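Local structure of protein Bug27 (Bordetella pertussis, 2QPQ) at residues D11-F16 against V42-P47; Y66-V71 against H230-P235; P103-V108 against L199-K204. The protein is probably a periplasmic solute-binding receptor of the Bug family, closing a two-domain Venus flytrap around a small ligand for uptake. All coordinates share one frame; numbering follows the deposited sequence.

Contact 1: D11-F16 against V42-P47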
loop_
_atom_site.group_PDB
_atom_site.type_symbol
_atom_site.label_atom_id
_atom_site.label_comp_id
_atom_site.label_asym_id
_atom_site.label_seq_id
_atom_site.Cartn_x
_atom_site.Cartn_y
_atom_site.Cartn_z
ATOM N N ASP A 11 2.440 20.489 -7.601
ATOM C CA ASP A 11 1.802 19.541 -8.498
ATOM C C ASP A 11 2.068 18.182 -7.864
ATOM O O ASP A 11 3.197 17.752 -7.793
ATOM C CB ASP A 11 2.465 19.645 -9.864
ATOM C CG ASP A 11 1.817 18.744 -10.910
ATOM O OD1 ASP A 11 0.649 18.290 -10.693
ATOM O OD2 ASP A 11 2.463 18.515 -11.961
ATOM N N ILE A 12 1.030 17.552 -7.331
ATOM C CA ILE A 12 1.181 16.296 -6.614
ATOM C C ILE A 12 0.640 15.244 -7.573
ATOM O O ILE A 12 -0.544 15.281 -7.941
ATOM C CB ILE A 12 0.382 16.299 -5.287
ATOM C CG1 ILE A 12 0.942 17.346 -4.306
ATOM C CG2 ILE A 12 0.360 14.913 -4.621
ATOM C CD1 ILE A 12 0.045 17.502 -3.063
ATOM N N ILE A 13 1.507 14.328 -7.981
ATOM C CA ILE A 13 1.132 13.335 -8.997
ATOM C C ILE A 13 0.848 12.049 -8.271
ATOM O O ILE A 13 1.714 11.513 -7.565
ATOM C CB ILE A 13 2.250 13.128 -10.072
ATOM C CG1 ILE A 13 2.657 14.448 -10.795
ATOM C CG2 ILE A 13 1.827 12.017 -11.054
ATOM C CD1 ILE A 13 1.516 15.189 -11.434
ATOM N N VAL A 14 -0.397 11.586 -8.364
ATOM C CA VAL A 14 -0.800 10.377 -7.652
ATOM C C VAL A 14 -0.643 9.148 -8.561
ATOM O O VAL A 14 -1.113 9.169 -9.683
ATOM C CB VAL A 14 -2.258 10.475 -7.137
ATOM C CG1 VAL A 14 -2.524 9.346 -6.173
ATOM C CG2 VAL A 14 -2.508 11.823 -6.460
ATOM N N THR A 15 -0.019 8.094 -8.035
ATOM C CA THR A 15 0.376 6.905 -8.812
ATOM C C THR A 15 -0.769 5.921 -8.921
ATOM O O THR A 15 -0.670 4.935 -9.627
ATOM C CB THR A 15 1.544 6.153 -8.125
ATOM O OG1 THR A 15 1.237 5.967 -6.728
ATOM C CG2 THR A 15 2.874 6.911 -8.307
ATOM N N PHE A 16 -1.863 6.193 -8.224
ATOM C CA PHE A 16 -3.037 5.300 -8.250
ATOM C C PHE A 16 -4.303 6.082 -8.518
ATOM O O PHE A 16 -4.341 7.306 -8.325
ATOM C CB PHE A 16 -3.087 4.423 -6.973
ATOM C CG PHE A 16 -2.182 3.221 -7.069
ATOM C CD1 PHE A 16 -0.800 3.355 -6.871
ATOM C CD2 PHE A 16 -2.677 1.991 -7.485
ATOM C CE1 PHE A 16 0.063 2.270 -7.041
ATOM C CE2 PHE A 16 -1.829 0.904 -7.657
ATOM C CZ PHE A 16 -0.457 1.044 -7.433
ATOM N N VAL A 42 -2.141 21.322 -6.565
ATOM C CA VAL A 42 -2.933 20.604 -7.559
ATOM C C VAL A 42 -2.632 19.106 -7.449
ATOM O O VAL A 42 -1.479 18.681 -7.546
ATOM C CB VAL A 42 -2.634 21.072 -8.995
ATOM C CG1 VAL A 42 -3.434 20.210 -10.040
ATOM C CG2 VAL A 42 -2.868 22.609 -9.161
ATOM N N VAL A 43 -3.677 18.310 -7.278
ATOM C CA VAL A 43 -3.532 16.863 -7.202
ATOM C C VAL A 43 -4.041 16.249 -8.492
ATOM O O VAL A 43 -5.150 16.557 -8.950
ATOM C CB VAL A 43 -4.279 16.309 -5.974
ATOM C CG1 VAL A 43 -4.349 14.765 -5.979
ATOM C CG2 VAL A 43 -3.642 16.857 -4.688
ATOM N N GLU A 44 -3.223 15.411 -9.116
ATOM C CA GLU A 44 -3.655 14.774 -10.333
ATOM C C GLU A 44 -3.271 13.292 -10.345
ATOM O O GLU A 44 -2.248 12.909 -9.812
ATOM C CB GLU A 44 -3.130 15.556 -11.545
ATOM C CG GLU A 44 -1.657 15.727 -11.563
ATOM C CD GLU A 44 -1.176 16.406 -12.837
ATOM O OE1 GLU A 44 -1.653 16.050 -13.952
ATOM O OE2 GLU A 44 -0.298 17.271 -12.732
ATOM N N ASN A 45 -4.129 12.447 -10.886
ATOM C CA ASN A 45 -3.819 11.023 -10.947
ATOM C C ASN A 45 -3.156 10.728 -12.269
ATOM O O ASN A 45 -3.665 11.126 -13.305
ATOM C CB ASN A 45 -5.076 10.145 -10.769
ATOM C CG ASN A 45 -5.818 10.457 -9.492
ATOM O OD1 ASN A 45 -5.564 9.859 -8.433
ATOM N ND2 ASN A 45 -6.710 11.405 -9.567
ATOM N N ARG A 46 -2.000 10.058 -12.207
ATOM C CA ARG A 46 -1.327 9.543 -13.390
ATOM C C ARG A 46 -0.982 8.088 -13.135
ATOM O O ARG A 46 0.182 7.774 -12.879
ATOM C CB ARG A 46 -0.059 10.386 -13.678
ATOM C CG ARG A 46 -0.345 11.879 -13.836
ATOM C CD ARG A 46 -0.906 12.220 -15.243
ATOM N NE ARG A 46 -0.629 13.616 -15.457
ATOM C CZ ARG A 46 0.060 14.160 -16.444
ATOM N NH1 ARG A 46 0.557 13.460 -17.456
ATOM N NH2 ARG A 46 0.224 15.453 -16.394
ATOM N N PRO A 47 -1.997 7.187 -13.148
ATOM C CA PRO A 47 -1.832 5.837 -12.638
ATOM C C PRO A 47 -1.315 4.752 -13.593
ATOM O O PRO A 47 -1.150 3.619 -13.196
ATOM C CB PRO A 47 -3.239 5.507 -12.171
ATOM C CG PRO A 47 -4.120 6.235 -13.118
ATOM C CD PRO A 47 -3.384 7.411 -13.616
HETATM O O HOH W 1 -1.624 2.547 -10.651
#

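Contact 2: Y66-V71 against H230-P235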
loop_
_atom_site.group_PDB
_atom_site.type_symbol
_atom_site.label_atom_id
_atom_site.label_comp_id
_atom_site.label_asym_id
_atom_site.label_seq_id
_atom_site.Cartn_x
_atom_site.Cartn_y
_atom_site.Cartn_z
ATOM N N TYR A 66 8.391 21.553 -6.282
ATOM C CA TYR A 66 7.069 21.889 -6.810
ATOM C C TYR A 66 6.378 20.696 -7.473
ATOM O O TYR A 66 5.233 20.788 -7.876
ATOM C CB TYR A 66 7.168 23.065 -7.791
ATOM C CG TYR A 66 7.455 24.340 -7.060
ATOM C CD1 TYR A 66 6.443 25.006 -6.383
ATOM C CD2 TYR A 66 8.745 24.859 -7.018
ATOM C CE1 TYR A 66 6.711 26.177 -5.674
ATOM C CE2 TYR A 66 9.022 26.021 -6.349
ATOM C CZ TYR A 66 8.002 26.673 -5.661
ATOM O OH TYR A 66 8.302 27.843 -4.989
ATOM N N SER A 67 7.109 19.600 -7.607
ATOM C CA SER A 67 6.603 18.384 -8.233
ATOM C C SER A 67 6.834 17.250 -7.254
ATOM O O SER A 67 7.979 16.944 -6.876
ATOM C CB SER A 67 7.313 18.068 -9.556
ATOM O OG SER A 67 7.176 19.154 -10.478
ATOM N N LEU A 68 5.745 16.602 -6.868
ATOM C CA LEU A 68 5.822 15.524 -5.887
ATOM C C LEU A 68 5.085 14.308 -6.430
ATOM O O LEU A 68 4.215 14.432 -7.296
ATOM C CB LEU A 68 5.191 15.951 -4.556
ATOM C CG LEU A 68 5.830 17.097 -3.772
ATOM C CD1 LEU A 68 5.169 18.383 -4.226
ATOM C CD2 LEU A 68 5.541 16.878 -2.269
ATOM N N LEU A 69 5.459 13.139 -5.933
ATOM C CA LEU A 69 4.859 11.887 -6.346
ATOM C C LEU A 69 4.223 11.257 -5.126
ATOM O O LEU A 69 4.904 11.018 -4.138
ATOM C CB LEU A 69 5.933 10.944 -6.918
ATOM C CG LEU A 69 5.316 9.685 -7.544
ATOM C CD1 LEU A 69 4.582 10.012 -8.879
ATOM C CD2 LEU A 69 6.443 8.646 -7.749
ATOM N N MET A 70 2.911 11.049 -5.168
ATOM C CA MET A 70 2.238 10.331 -4.077
ATOM C C MET A 70 2.318 8.830 -4.349
ATOM O O MET A 70 1.827 8.374 -5.371
ATOM C CB MET A 70 0.760 10.742 -3.934
ATOM C CG MET A 70 0.159 10.034 -2.691
ATOM S SD MET A 70 0.428 11.049 -1.190
ATOM C CE MET A 70 0.072 9.865 0.082
ATOM N N VAL A 71 2.946 8.097 -3.444
ATOM C CA VAL A 71 3.248 6.669 -3.619
ATOM C C VAL A 71 2.652 5.812 -2.509
ATOM O O VAL A 71 2.397 6.270 -1.379
ATOM C CB VAL A 71 4.822 6.386 -3.719
ATOM C CG1 VAL A 71 5.411 7.056 -4.974
ATOM C CG2 VAL A 71 5.625 6.886 -2.420
ATOM N N HIS A 230 2.426 4.913 2.609
ATOM C CA HIS A 230 1.820 5.886 1.707
ATOM C C HIS A 230 2.566 7.170 1.989
ATOM O O HIS A 230 2.584 7.645 3.127
ATOM C CB HIS A 230 0.340 6.125 2.008
ATOM C CG HIS A 230 -0.500 4.887 1.967
ATOM N ND1 HIS A 230 -0.565 4.008 3.027
ATOM C CD2 HIS A 230 -1.318 4.388 1.007
ATOM C CE1 HIS A 230 -1.351 2.993 2.701
ATOM N NE2 HIS A 230 -1.835 3.208 1.492
ATOM N N GLY A 231 3.187 7.739 0.966
ATOM C CA GLY A 231 3.934 8.945 1.207
ATOM C C GLY A 231 4.219 9.677 -0.052
ATOM O O GLY A 231 3.657 9.348 -1.116
ATOM N N LEU A 232 5.081 10.698 0.100
ATOM C CA LEU A 232 5.409 11.605 -0.960
ATOM C C LEU A 232 6.908 11.552 -1.194
ATOM O O LEU A 232 7.717 11.561 -0.223
ATOM C CB LEU A 232 4.958 13.048 -0.571
ATOM C CG LEU A 232 3.407 13.209 -0.659
ATOM C CD1 LEU A 232 2.878 14.372 0.157
ATOM C CD2 LEU A 232 2.937 13.358 -2.108
ATOM N N LEU A 233 7.250 11.494 -2.485
ATOM C CA LEU A 233 8.641 11.600 -2.968
ATOM C C LEU A 233 8.783 12.832 -3.844
ATOM O O LEU A 233 7.765 13.382 -4.313
ATOM C CB LEU A 233 9.046 10.359 -3.791
ATOM C CG LEU A 233 8.644 8.962 -3.302
ATOM C CD1 LEU A 233 9.085 7.833 -4.267
ATOM C CD2 LEU A 233 9.228 8.698 -1.882
ATOM N N VAL A 234 10.041 13.231 -4.104
ATOM C CA VAL A 234 10.355 14.355 -5.001
ATOM C C VAL A 234 11.474 13.865 -5.910
ATOM O O VAL A 234 12.003 12.769 -5.696
ATOM C CB VAL A 234 10.809 15.618 -4.230
ATOM C CG1 VAL A 234 9.517 16.394 -3.635
ATOM C CG2 VAL A 234 11.880 15.265 -3.130
ATOM N N PRO A 235 11.821 14.644 -6.941
ATOM C CA PRO A 235 12.954 14.221 -7.744
ATOM C C PRO A 235 14.206 14.022 -6.851
ATOM O O PRO A 235 14.425 14.790 -5.898
ATOM C CB PRO A 235 13.126 15.368 -8.743
ATOM C CG PRO A 235 11.678 15.978 -8.862
ATOM C CD PRO A 235 11.220 15.906 -7.432
#

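Contact 3: P103-V108 against L199-K204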
loop_
_atom_site.group_PDB
_atom_site.type_symbol
_atom_site.label_atom_id
_atom_site.label_comp_id
_atom_site.label_asym_id
_atom_site.label_seq_id
_atom_site.Cartn_x
_atom_site.Cartn_y
_atom_site.Cartn_z
ATOM N N PRO A 103 -2.482 -2.019 7.077
ATOM C CA PRO A 103 -2.230 -3.431 6.837
ATOM C C PRO A 103 -3.169 -4.000 5.754
ATOM O O PRO A 103 -4.237 -3.430 5.462
ATOM C CB PRO A 103 -2.497 -4.064 8.206
ATOM C CG PRO A 103 -3.515 -3.156 8.844
ATOM C CD PRO A 103 -3.170 -1.778 8.380
ATOM N N SER A 104 -2.754 -5.102 5.136
ATOM C CA SER A 104 -3.706 -5.957 4.415
ATOM C C SER A 104 -4.408 -6.937 5.342
ATOM O O SER A 104 -3.958 -7.205 6.461
ATOM C CB SER A 104 -3.046 -6.687 3.238
ATOM O OG SER A 104 -2.490 -5.726 2.335
ATOM N N VAL A 105 -5.527 -7.465 4.864
ATOM C CA VAL A 105 -6.284 -8.425 5.630
ATOM C C VAL A 105 -6.717 -9.572 4.750
ATOM O O VAL A 105 -7.106 -9.364 3.597
ATOM C CB VAL A 105 -7.473 -7.731 6.323
ATOM C CG1 VAL A 105 -8.383 -7.083 5.263
ATOM C CG2 VAL A 105 -8.188 -8.696 7.283
ATOM N N PHE A 106 -6.563 -10.792 5.273
ATOM C CA PHE A 106 -7.115 -11.978 4.640
ATOM C C PHE A 106 -8.579 -12.088 5.055
ATOM O O PHE A 106 -8.857 -12.297 6.226
ATOM C CB PHE A 106 -6.342 -13.223 5.080
ATOM C CG PHE A 106 -4.967 -13.333 4.477
ATOM C CD1 PHE A 106 -3.982 -12.422 4.812
ATOM C CD2 PHE A 106 -4.671 -14.341 3.560
ATOM C CE1 PHE A 106 -2.702 -12.505 4.269
ATOM C CE2 PHE A 106 -3.395 -14.458 3.021
ATOM C CZ PHE A 106 -2.402 -13.534 3.374
ATOM N N VAL A 107 -9.492 -11.908 4.100
ATOM C CA VAL A 107 -10.939 -11.945 4.370
ATOM C C VAL A 107 -11.634 -13.086 3.604
ATOM O O VAL A 107 -11.245 -13.483 2.471
ATOM C CB VAL A 107 -11.645 -10.557 4.123
ATOM C CG1 VAL A 107 -11.075 -9.509 5.051
ATOM C CG2 VAL A 107 -11.464 -10.048 2.648
ATOM N N VAL A 108 -12.656 -13.613 4.256
ATOM C CA VAL A 108 -13.474 -14.696 3.713
ATOM C C VAL A 108 -14.955 -14.294 3.868
ATOM O O VAL A 108 -15.281 -13.441 4.698
ATOM C CB VAL A 108 -13.162 -16.110 4.389
ATOM C CG1 VAL A 108 -11.736 -16.551 4.124
ATOM C CG2 VAL A 108 -13.505 -16.147 5.943
ATOM N N LEU A 199 -9.324 -13.350 8.684
ATOM C CA LEU A 199 -8.462 -14.404 9.191
ATOM C C LEU A 199 -7.146 -13.905 9.826
ATOM O O LEU A 199 -6.632 -14.486 10.800
ATOM C CB LEU A 199 -8.203 -15.410 8.071
ATOM C CG LEU A 199 -9.421 -16.171 7.536
ATOM C CD1 LEU A 199 -8.955 -17.267 6.563
ATOM C CD2 LEU A 199 -10.260 -16.750 8.688
ATOM N N ALA A 200 -6.595 -12.835 9.263
ATOM C CA ALA A 200 -5.327 -12.262 9.717
ATOM C C ALA A 200 -5.174 -10.881 9.147
ATOM O O ALA A 200 -5.802 -10.553 8.112
ATOM C CB ALA A 200 -4.149 -13.125 9.264
ATOM N N VAL A 201 -4.350 -10.082 9.830
ATOM C CA VAL A 201 -3.774 -8.854 9.299
ATOM C C VAL A 201 -2.289 -9.057 9.033
ATOM O O VAL A 201 -1.645 -9.844 9.735
ATOM C CB VAL A 201 -4.023 -7.627 10.209
ATOM C CG1 VAL A 201 -5.521 -7.422 10.396
ATOM C CG2 VAL A 201 -3.333 -7.759 11.569
ATOM N N THR A 202 -1.748 -8.348 8.041
ATOM C CA THR A 202 -0.365 -8.559 7.602
ATOM C C THR A 202 0.659 -7.679 8.321
ATOM O O THR A 202 1.844 -7.805 8.063
ATOM C CB THR A 202 -0.177 -8.283 6.088
ATOM O OG1 THR A 202 -0.466 -6.898 5.834
ATOM C CG2 THR A 202 -1.104 -9.166 5.270
ATOM N N SER A 203 0.218 -6.784 9.191
ATOM C CA SER A 203 1.163 -5.986 9.973
ATOM C C SER A 203 1.799 -6.820 11.100
ATOM O O SER A 203 1.397 -7.949 11.382
ATOM C CB SER A 203 0.499 -4.748 10.548
ATOM O OG SER A 203 -0.723 -5.110 11.149
ATOM N N LYS A 204 2.823 -6.234 11.703
ATOM C CA LYS A 204 3.603 -6.814 12.797
ATOM C C LYS A 204 2.766 -6.898 14.066
ATOM O O LYS A 204 2.900 -7.842 14.856
ATOM C CB LYS A 204 4.803 -5.886 13.011
ATOM C CG LYS A 204 6.078 -6.476 13.569
ATOM C CD LYS A 204 7.157 -5.392 13.534
ATOM C CE LYS A 204 6.544 -3.983 13.652
ATOM N NZ LYS A 204 7.519 -2.889 13.303
#

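Contact 1: D11-F16 against V42-P47
Ile-12, in strand 11-14, uses both its backbone polar groups on the parallel strand 42-45: its N donates to Val-42 O at 2.8 Å, and its O accepts from Glu-44 N at 2.9 Å. Val-14 repeats the pattern, its N giving to Glu-44 O and its O receiving Arg-46 N. Beyond the strand ends a water donates to both Thr-15 O and Pro-47 O and lies over one face of the Phe-16 ring. Helix 21-35 links the two strands and covers the face carrying Ile-12, Val-14 and Val-43, making a beta-alpha-beta crossover, right-handed as is usual; branched aliphatics suit this packing, and Val-14 CG2 meets Val-43 CG1 at 3.5 Å. On the other face Asp-11 and Glu-44 bring their carboxylates together beside Ile-13, whose CD1 lies 3.2 Å from Glu-44 CG. Glu-44 CG sits between its backbone N and carbonyl carbon (chi1 56°), and the extended chain beyond runs alongside Ile-13 to bring OE2 within 2.5 Å of Asp-11 OD1, so close that one acid probably holds a proton. Asp-11 OD2 is bridged to Arg-61, whereas Glu-44 OE1 takes NE (3.0 Å) and NH2 (3.1 Å) of Arg-46 from one face of the carboxylate.

Contact 2: Y66-V71 against H230-P235
Strand 67-71 runs antiparallel to strand 230-235 with their axes 4.5 Å apart at closest, and two hydrogen-bonded pairs, Leu-69 with Leu-233 and Val-71 with Gly-231, enclose the non-hydrogen-bonded pair Met-70 with Leu-232. Each hydrogen-bonded pair exchanges two bonds; the one from Val-71 N to Gly-231 O is nearly straight, at 2.7 Å and 177°. The side chains then part to the two faces of the sheet. On one, Val-71 and Leu-233 meet at about a right angle: both methyls of Val-71 reach the end of the leucine, CG1 lying 3.8 Å from Leu-233 CD1. Gly-231, opposite Val-71, brings no side chain to this face, and Val-71 CG2 rests 3.4 Å from Gly-231 O. On the other face Met-70 slants across Leu-232. Its CG is anti to the backbone N (chi1 -175°), and a bend at chi2 swings the thioether back over the partner strand, where SD touches Leu-232 CD2 at 3.5 Å. An unbranched, flexible methionine suits this place, since its CE can continue past the leucine to the backbone of Gly-231. Farther along, Leu-68 and Val-234 lie side by side, Leu-68 CG being 3.8 Å from Val-234 CG1, and Pro-235 CD closes on Ser-67 O at 3.4 Å. Helix 21-35 packs against Met-70, and helix 240-254 against Leu-68, Leu-232 and Val-234. His-230 ND1 is hydrogen-bonded to Ala-100 O, and its side chain comes near a bound citrate. In order the strands run 41-45, 10-14, 67-72 and then antiparallel 227-235, which re-enters this lobe from the other domain, an arrangement consistent with the type II periplasmic binding-protein fold.

Contact 3: P103-V108 against L199-K204
Phe-106 turns the edge of its ring to strand 199-201 and the turn after it: CE1 meets the Thr-202 methyl, CG2, at 3.8 Å, near the ring plane and with the two side chains at about a right angle. Its CB meanwhile lies 4.1 Å from Leu-199 CB. A large aromatic fits here because helices 117-123 and 141-153 pack against the same ring. Next along, Leu-199 and Val-108 also cross at about a right angle, CD1 of the leucine against CG1 of the valine at 3.8 Å. The antiparallel backbones are joined by Phe-106 N to Ala-200 O and by Leu-199 N to Phe-106 O, the latter short at 2.7 Å. At the other end Thr-202 takes over from the sheet. Its N donates to Ser-104 O at 2.9 Å, and its OG1, held between the backbone N and the carbonyl carbon (chi1 63°), accepts from Ser-104 N at 3.0 Å. The same hydroxyl is bonded to Leu-226 O, while Ser-104 OG pairs with Gln-142. Beyond it, Pro-103 CB packs on Ser-203 OG at 3.6 Å, and that hydroxyl is bonded to Glu-205 O. Threonine's two branches thus divide the work, the methyl joining the apolar packing and the hydroxyl replacing a main-chain acceptor, whereas Ala-200 N is buried with no partner, which probably carries an energetic cost.

Contacts 1 and 2 are neighbouring strand pairs of one sheet: strand 10-14 lies between 41-45 and 67-72, and the centres of the two contacts are about 9 Å apart. Ile-13 ties them together, its N 2.8 Å from Leu-68 O and its O 2.7 Å from Met-70 N. Contact 3 lies on the opposite side of the chain's centre, about 28 Å from contact 1 and 27 Å from contact 2 between centres, yet strand 93-109 pairs with both 227-235 and 196-201 and so carries the sheet across. A bound citrate, probably from the crystallisation liquor, sits about 4 Å from the side chains of both Phe-16 and His-230, which may mark the pocket beside contacts 1 and 2.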